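Local coordinates for protein glutathione peroxidase (Schistosoma mansoni, PDB 2V1M) that reduces hydrogen peroxide to water at the expense of glutathione, which is oxidised to its disulfide, at residues T46-T58 / F89-F101. Numbering follows the deposited sequence. Where two conformers were deposited one is given.
Sequences TDKNYRQLQEMHT and FVTEKYGVQFDMF
Y94 is the main bump: its ring slots into a hollow on helix 46-58 lined by T46, D47, Y50 and R51, a knob-into-hole fit. Y50 CB rests over the middle of one ring face, 3.5 Å from the Y94 centroid, and K93 CG lies over the other; the two tyrosine rings are nearly parallel (4°) but barely overlap. Tyrosine suits the hollow because its flat body fills it and its hydroxyl reaches D47, Y94 OH giving a 2.6 Å hydrogen bond to the anti lone pair of D47 OD1. Lysine is long enough to reach the same oxygen: its extended chain brings K93 NZ 2.9 Å from D47 OD1, a salt bridge on the syn side but 22° out of the carboxylate plane. The bend at chi2 (-82°) turns the flat face of the R51 guanidinium to the CD1 edge of the Y94 ring, and R51 NH1 donates to K93 O at 3.0 Å. In this thioredoxin-type fold, the contact joins the helix following strand 33-39, just beyond the oxidised cysteine at position 43, probably the active-site residue, to helix 83-94 and the link into edge strand 99-100. G95, with positive phi, lets the chain leave its helix and run alongside helix 46-58 in the same direction. There the Q54 amide can both give and take: OE1 accepts from Q97 N (2.8 Å), which comes from above the carbonyl plane, and NE2 donates to Q97 OE1. Deeper in, V90 CG1 lies over one face of the Y50 ring and M100 SD at its edge. The F98 ring packs against L53 CB and Y50 CD1, while F98 N lies over one face of the H57 imidazole.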
loop_
_atom_site.group_PDB
_atom_site.type_symbol
_atom_site.label_atom_id
_atom_site.label_comp_id
_atom_site.label_asym_id
_atom_site.label_seq_id
_atom_site.Cartn_x
_atom_site.Cartn_y
_atom_site.Cartn_z
ATOM N N THR A 46 -0.172 -14.260 -0.407
ATOM C CA THR A 46 -0.449 -13.499 0.813
ATOM C C THR A 46 0.691 -13.640 1.801
ATOM O O THR A 46 1.187 -12.645 2.365
ATOM C CB THR A 46 -1.802 -13.948 1.404
ATOM O OG1 THR A 46 -2.865 -13.575 0.510
ATOM C CG2 THR A 46 -2.017 -13.331 2.797
ATOM N N ASP A 47 1.088 -14.883 2.085
ATOM C CA ASP A 47 2.148 -15.100 3.085
ATOM C C ASP A 47 3.439 -14.396 2.714
ATOM O O ASP A 47 4.019 -13.677 3.542
ATOM C CB ASP A 47 2.423 -16.606 3.275
ATOM C CG ASP A 47 1.310 -17.359 3.978
ATOM O OD1 ASP A 47 0.435 -16.782 4.668
ATOM O OD2 ASP A 47 1.329 -18.608 3.817
ATOM N N LYS A 48 3.919 -14.597 1.489
ATOM C CA LYS A 48 5.225 -14.033 1.139
ATOM C C LYS A 48 5.200 -12.502 1.164
ATOM O O LYS A 48 6.155 -11.859 1.618
ATOM C CB LYS A 48 5.778 -14.600 -0.158
ATOM C CG LYS A 48 5.092 -14.297 -1.436
ATOM C CD LYS A 48 5.783 -15.151 -2.513
ATOM C CE LYS A 48 5.051 -15.058 -3.809
ATOM N NZ LYS A 48 5.714 -15.887 -4.851
ATOM N N ASN A 49 4.093 -11.927 0.667
ATOM C CA ASN A 49 4.012 -10.446 0.684
ATOM C C ASN A 49 3.983 -9.919 2.119
ATOM O O ASN A 49 4.747 -8.999 2.455
ATOM C CB ASN A 49 2.816 -9.922 -0.105
ATOM C CG ASN A 49 3.126 -9.839 -1.574
ATOM O OD1 ASN A 49 3.634 -8.812 -2.053
ATOM N ND2 ASN A 49 2.822 -10.901 -2.304
ATOM N N TYR A 50 3.081 -10.449 2.963
ATOM C CA TYR A 50 3.021 -9.934 4.343
ATOM C C TYR A 50 4.323 -10.180 5.100
ATOM O O TYR A 50 4.775 -9.316 5.843
ATOM C CB TYR A 50 1.844 -10.569 5.079
ATOM C CG TYR A 50 0.567 -9.759 4.913
ATOM C CD1 TYR A 50 0.306 -8.606 5.668
ATOM C CD2 TYR A 50 -0.393 -10.172 3.974
ATOM C CE1 TYR A 50 -0.873 -7.885 5.477
ATOM C CE2 TYR A 50 -1.578 -9.439 3.760
ATOM C CZ TYR A 50 -1.809 -8.295 4.517
ATOM O OH TYR A 50 -2.955 -7.599 4.273
ATOM N N ARG A 51 4.943 -11.354 4.940
ATOM C CA ARG A 51 6.192 -11.638 5.665
ATOM C C ARG A 51 7.261 -10.635 5.240
ATOM O O ARG A 51 7.961 -10.055 6.091
ATOM C CB ARG A 51 6.688 -13.066 5.405
ATOM C CG ARG A 51 5.841 -14.185 5.944
ATOM C CD ARG A 51 6.061 -14.485 7.391
ATOM N NE ARG A 51 5.229 -15.625 7.765
ATOM C CZ ARG A 51 4.606 -15.772 8.913
ATOM N NH1 ARG A 51 4.762 -14.862 9.890
ATOM N NH2 ARG A 51 3.840 -16.853 9.056
ATOM N N GLN A 52 7.434 -10.445 3.934
ATOM C CA GLN A 52 8.490 -9.543 3.483
ATOM C C GLN A 52 8.171 -8.091 3.880
ATOM O O GLN A 52 9.093 -7.346 4.227
ATOM C CB GLN A 52 8.707 -9.643 1.989
ATOM C CG GLN A 52 9.312 -10.999 1.594
ATOM C CD GLN A 52 9.781 -11.054 0.153
ATOM O OE1 GLN A 52 9.783 -10.065 -0.573
ATOM N NE2 GLN A 52 10.213 -12.222 -0.264
ATOM N N LEU A 53 6.906 -7.678 3.756
ATOM C CA LEU A 53 6.560 -6.312 4.176
ATOM C C LEU A 53 6.858 -6.070 5.653
ATOM O O LEU A 53 7.322 -4.999 6.037
ATOM C CB LEU A 53 5.107 -5.973 3.828
ATOM C CG LEU A 53 4.825 -5.886 2.330
ATOM C CD1 LEU A 53 3.294 -5.880 2.120
ATOM C CD2 LEU A 53 5.426 -4.588 1.745
ATOM N N GLN A 54 6.530 -7.047 6.506
ATOM C CA GLN A 54 6.799 -6.873 7.943
ATOM C C GLN A 54 8.314 -6.810 8.213
ATOM O O GLN A 54 8.757 -6.020 9.075
ATOM C CB GLN A 54 6.115 -7.994 8.741
ATOM C CG GLN A 54 6.458 -7.964 10.216
ATOM C CD GLN A 54 6.211 -6.674 10.920
ATOM O OE1 GLN A 54 5.361 -5.848 10.510
ATOM N NE2 GLN A 54 6.970 -6.466 12.023
ATOM N N GLU A 55 9.099 -7.626 7.511
ATOM C CA GLU A 55 10.560 -7.533 7.629
ATOM C C GLU A 55 11.067 -6.169 7.151
ATOM O O GLU A 55 11.982 -5.583 7.754
ATOM C CB GLU A 55 11.230 -8.674 6.854
ATOM C CG GLU A 55 11.046 -10.046 7.484
ATOM C CD GLU A 55 10.815 -11.220 6.495
ATOM O OE1 GLU A 55 11.106 -11.100 5.290
ATOM O OE2 GLU A 55 10.321 -12.299 6.928
ATOM N N MET A 56 10.525 -5.680 6.047
ATOM C CA MET A 56 10.992 -4.390 5.566
ATOM C C MET A 56 10.581 -3.245 6.473
ATOM O O MET A 56 11.386 -2.335 6.690
ATOM C CB MET A 56 10.513 -4.142 4.157
ATOM C CG MET A 56 11.118 -5.087 3.152
ATOM S SD MET A 56 10.351 -5.017 1.519
ATOM C CE MET A 56 10.891 -3.383 1.006
ATOM N N HIS A 57 9.366 -3.304 7.018
ATOM C CA HIS A 57 8.962 -2.337 8.041
ATOM C C HIS A 57 9.986 -2.340 9.179
ATOM O O HIS A 57 10.464 -1.299 9.630
ATOM C CB HIS A 57 7.604 -2.730 8.603
ATOM C CG HIS A 57 7.244 -1.948 9.818
ATOM N ND1 HIS A 57 6.634 -0.707 9.740
ATOM C CD2 HIS A 57 7.431 -2.232 11.137
ATOM C CE1 HIS A 57 6.457 -0.287 10.982
ATOM N NE2 HIS A 57 6.943 -1.171 11.839
ATOM N N THR A 58 10.303 -3.533 9.684
ATOM C CA THR A 58 11.187 -3.612 10.838
ATOM C C THR A 58 12.595 -3.073 10.514
ATOM O O THR A 58 13.239 -2.431 11.351
ATOM C CB THR A 58 11.169 -5.035 11.384
ATOM O OG1 THR A 58 9.833 -5.322 11.854
ATOM C CG2 THR A 58 12.131 -5.201 12.543
ATOM N N PHE A 89 -6.324 -11.525 11.629
ATOM C CA PHE A 89 -5.588 -12.486 10.852
ATOM C C PHE A 89 -4.147 -12.040 10.640
ATOM O O PHE A 89 -3.200 -12.798 10.907
ATOM C CB PHE A 89 -6.280 -12.728 9.491
ATOM C CG PHE A 89 -5.446 -13.568 8.524
ATOM C CD1 PHE A 89 -5.843 -14.846 8.153
ATOM C CD2 PHE A 89 -4.240 -13.074 8.049
ATOM C CE1 PHE A 89 -5.058 -15.609 7.276
ATOM C CE2 PHE A 89 -3.446 -13.841 7.185
ATOM C CZ PHE A 89 -3.864 -15.106 6.805
ATOM N N VAL A 90 -3.977 -10.811 10.145
ATOM C CA VAL A 90 -2.624 -10.388 9.759
ATOM C C VAL A 90 -1.763 -10.097 11.002
ATOM O O VAL A 90 -0.539 -10.303 10.989
ATOM C CB VAL A 90 -2.622 -9.204 8.777
ATOM C CG1 VAL A 90 -3.446 -9.544 7.528
ATOM C CG2 VAL A 90 -3.056 -7.877 9.425
ATOM N N THR A 91 -2.375 -9.593 12.068
ATOM C CA THR A 91 -1.605 -9.309 13.277
ATOM C C THR A 91 -1.179 -10.601 13.941
ATOM O O THR A 91 -0.009 -10.711 14.354
ATOM C CB THR A 91 -2.337 -8.361 14.217
ATOM O OG1 THR A 91 -3.527 -8.921 14.682
ATOM C CG2 THR A 91 -2.704 -7.131 13.580
ATOM N N GLU A 92 -2.072 -11.577 14.070
ATOM C CA GLU A 92 -1.719 -12.813 14.726
ATOM C C GLU A 92 -0.794 -13.676 13.890
ATOM O O GLU A 92 0.077 -14.370 14.472
ATOM C CB GLU A 92 -2.973 -13.575 15.163
ATOM C CG GLU A 92 -3.735 -12.795 16.256
ATOM C CD GLU A 92 -4.860 -13.555 16.901
ATOM O OE1 GLU A 92 -5.149 -14.686 16.499
ATOM O OE2 GLU A 92 -5.471 -12.984 17.822
ATOM N N LYS A 93 -0.952 -13.680 12.570
ATOM C CA LYS A 93 -0.145 -14.569 11.749
ATOM C C LYS A 93 1.220 -13.982 11.437
ATOM O O LYS A 93 2.221 -14.700 11.389
ATOM C CB LYS A 93 -0.855 -14.965 10.450
ATOM C CG LYS A 93 -0.139 -16.067 9.686
ATOM C CD LYS A 93 -0.935 -16.626 8.522
ATOM C CE LYS A 93 -0.111 -17.756 7.891
ATOM N NZ LYS A 93 -0.838 -18.386 6.746
ATOM N N TYR A 94 1.267 -12.674 11.162
ATOM C CA TYR A 94 2.506 -12.061 10.660
ATOM C C TYR A 94 3.091 -11.046 11.630
ATOM O O TYR A 94 4.209 -10.555 11.418
ATOM C CB TYR A 94 2.276 -11.378 9.305
ATOM C CG TYR A 94 1.580 -12.256 8.303
ATOM C CD1 TYR A 94 2.177 -13.387 7.780
ATOM C CD2 TYR A 94 0.308 -11.898 7.843
ATOM C CE1 TYR A 94 1.493 -14.191 6.850
ATOM C CE2 TYR A 94 -0.374 -12.651 6.925
ATOM C CZ TYR A 94 0.203 -13.793 6.440
ATOM O OH TYR A 94 -0.508 -14.501 5.505
ATOM N N GLY A 95 2.348 -10.660 12.657
ATOM C CA GLY A 95 2.819 -9.601 13.549
ATOM C C GLY A 95 2.960 -8.248 12.834
ATOM O O GLY A 95 3.859 -7.467 13.145
ATOM N N VAL A 96 2.015 -7.951 11.920
ATOM C CA VAL A 96 2.078 -6.711 11.178
ATOM C C VAL A 96 2.148 -5.499 12.124
ATOM O O VAL A 96 1.248 -5.311 12.970
ATOM C CB VAL A 96 0.840 -6.566 10.280
ATOM C CG1 VAL A 96 0.727 -5.155 9.710
ATOM C CG2 VAL A 96 0.905 -7.601 9.155
ATOM N N GLN A 97 3.176 -4.674 11.904
ATOM C CA GLN A 97 3.339 -3.421 12.669
ATOM C C GLN A 97 3.175 -2.192 11.808
ATOM O O GLN A 97 3.147 -1.076 12.348
ATOM C CB GLN A 97 4.694 -3.394 13.364
ATOM C CG GLN A 97 4.818 -4.422 14.454
ATOM C CD GLN A 97 6.213 -4.410 15.005
ATOM O OE1 GLN A 97 7.177 -4.687 14.287
ATOM N NE2 GLN A 97 6.366 -4.003 16.271
ATOM N N PHE A 98 3.113 -2.347 10.482
ATOM C CA PHE A 98 2.881 -1.236 9.584
ATOM C C PHE A 98 1.371 -0.890 9.554
ATOM O O PHE A 98 0.569 -1.472 10.308
ATOM C CB PHE A 98 3.455 -1.511 8.189
ATOM C CG PHE A 98 3.011 -2.811 7.557
ATOM C CD1 PHE A 98 3.753 -3.992 7.733
ATOM C CD2 PHE A 98 1.823 -2.872 6.810
ATOM C CE1 PHE A 98 3.326 -5.186 7.160
ATOM C CE2 PHE A 98 1.387 -4.077 6.258
ATOM C CZ PHE A 98 2.129 -5.249 6.449
ATOM N N ASP A 99 0.998 0.121 8.761
ATOM C CA ASP A 99 -0.336 0.693 8.851
ATOM C C ASP A 99 -1.312 -0.061 7.956
ATOM O O ASP A 99 -1.125 -0.165 6.745
ATOM C CB ASP A 99 -0.271 2.179 8.520
ATOM C CG ASP A 99 0.464 2.978 9.585
ATOM O OD1 ASP A 99 0.528 2.529 10.747
ATOM O OD2 ASP A 99 0.943 4.080 9.243
ATOM N N MET A 100 -2.401 -0.525 8.572
ATOM C CA MET A 100 -3.505 -1.223 7.928
ATOM C C MET A 100 -4.709 -0.315 7.806
ATOM O O MET A 100 -5.041 0.454 8.729
ATOM C CB MET A 100 -3.914 -2.446 8.769
ATOM C CG MET A 100 -2.845 -3.555 8.894
ATOM S SD MET A 100 -2.430 -4.376 7.338
ATOM C CE MET A 100 -4.027 -4.966 6.785
ATOM N N PHE A 101 -5.397 -0.453 6.669
ATOM C CA PHE A 101 -6.575 0.373 6.358
ATOM C C PHE A 101 -7.834 -0.443 6.187
ATOM O O PHE A 101 -7.815 -1.666 6.080
ATOM C CB PHE A 101 -6.264 1.279 5.151
ATOM C CG PHE A 101 -5.166 2.277 5.494
ATOM C CD1 PHE A 101 -5.499 3.517 6.036
ATOM C CD2 PHE A 101 -3.808 1.912 5.417
ATOM C CE1 PHE A 101 -4.501 4.426 6.440
ATOM C CE2 PHE A 101 -2.828 2.784 5.834
ATOM C CZ PHE A 101 -3.168 4.039 6.372
HETATM O O HOH W 1 6.002 -12.206 10.135
#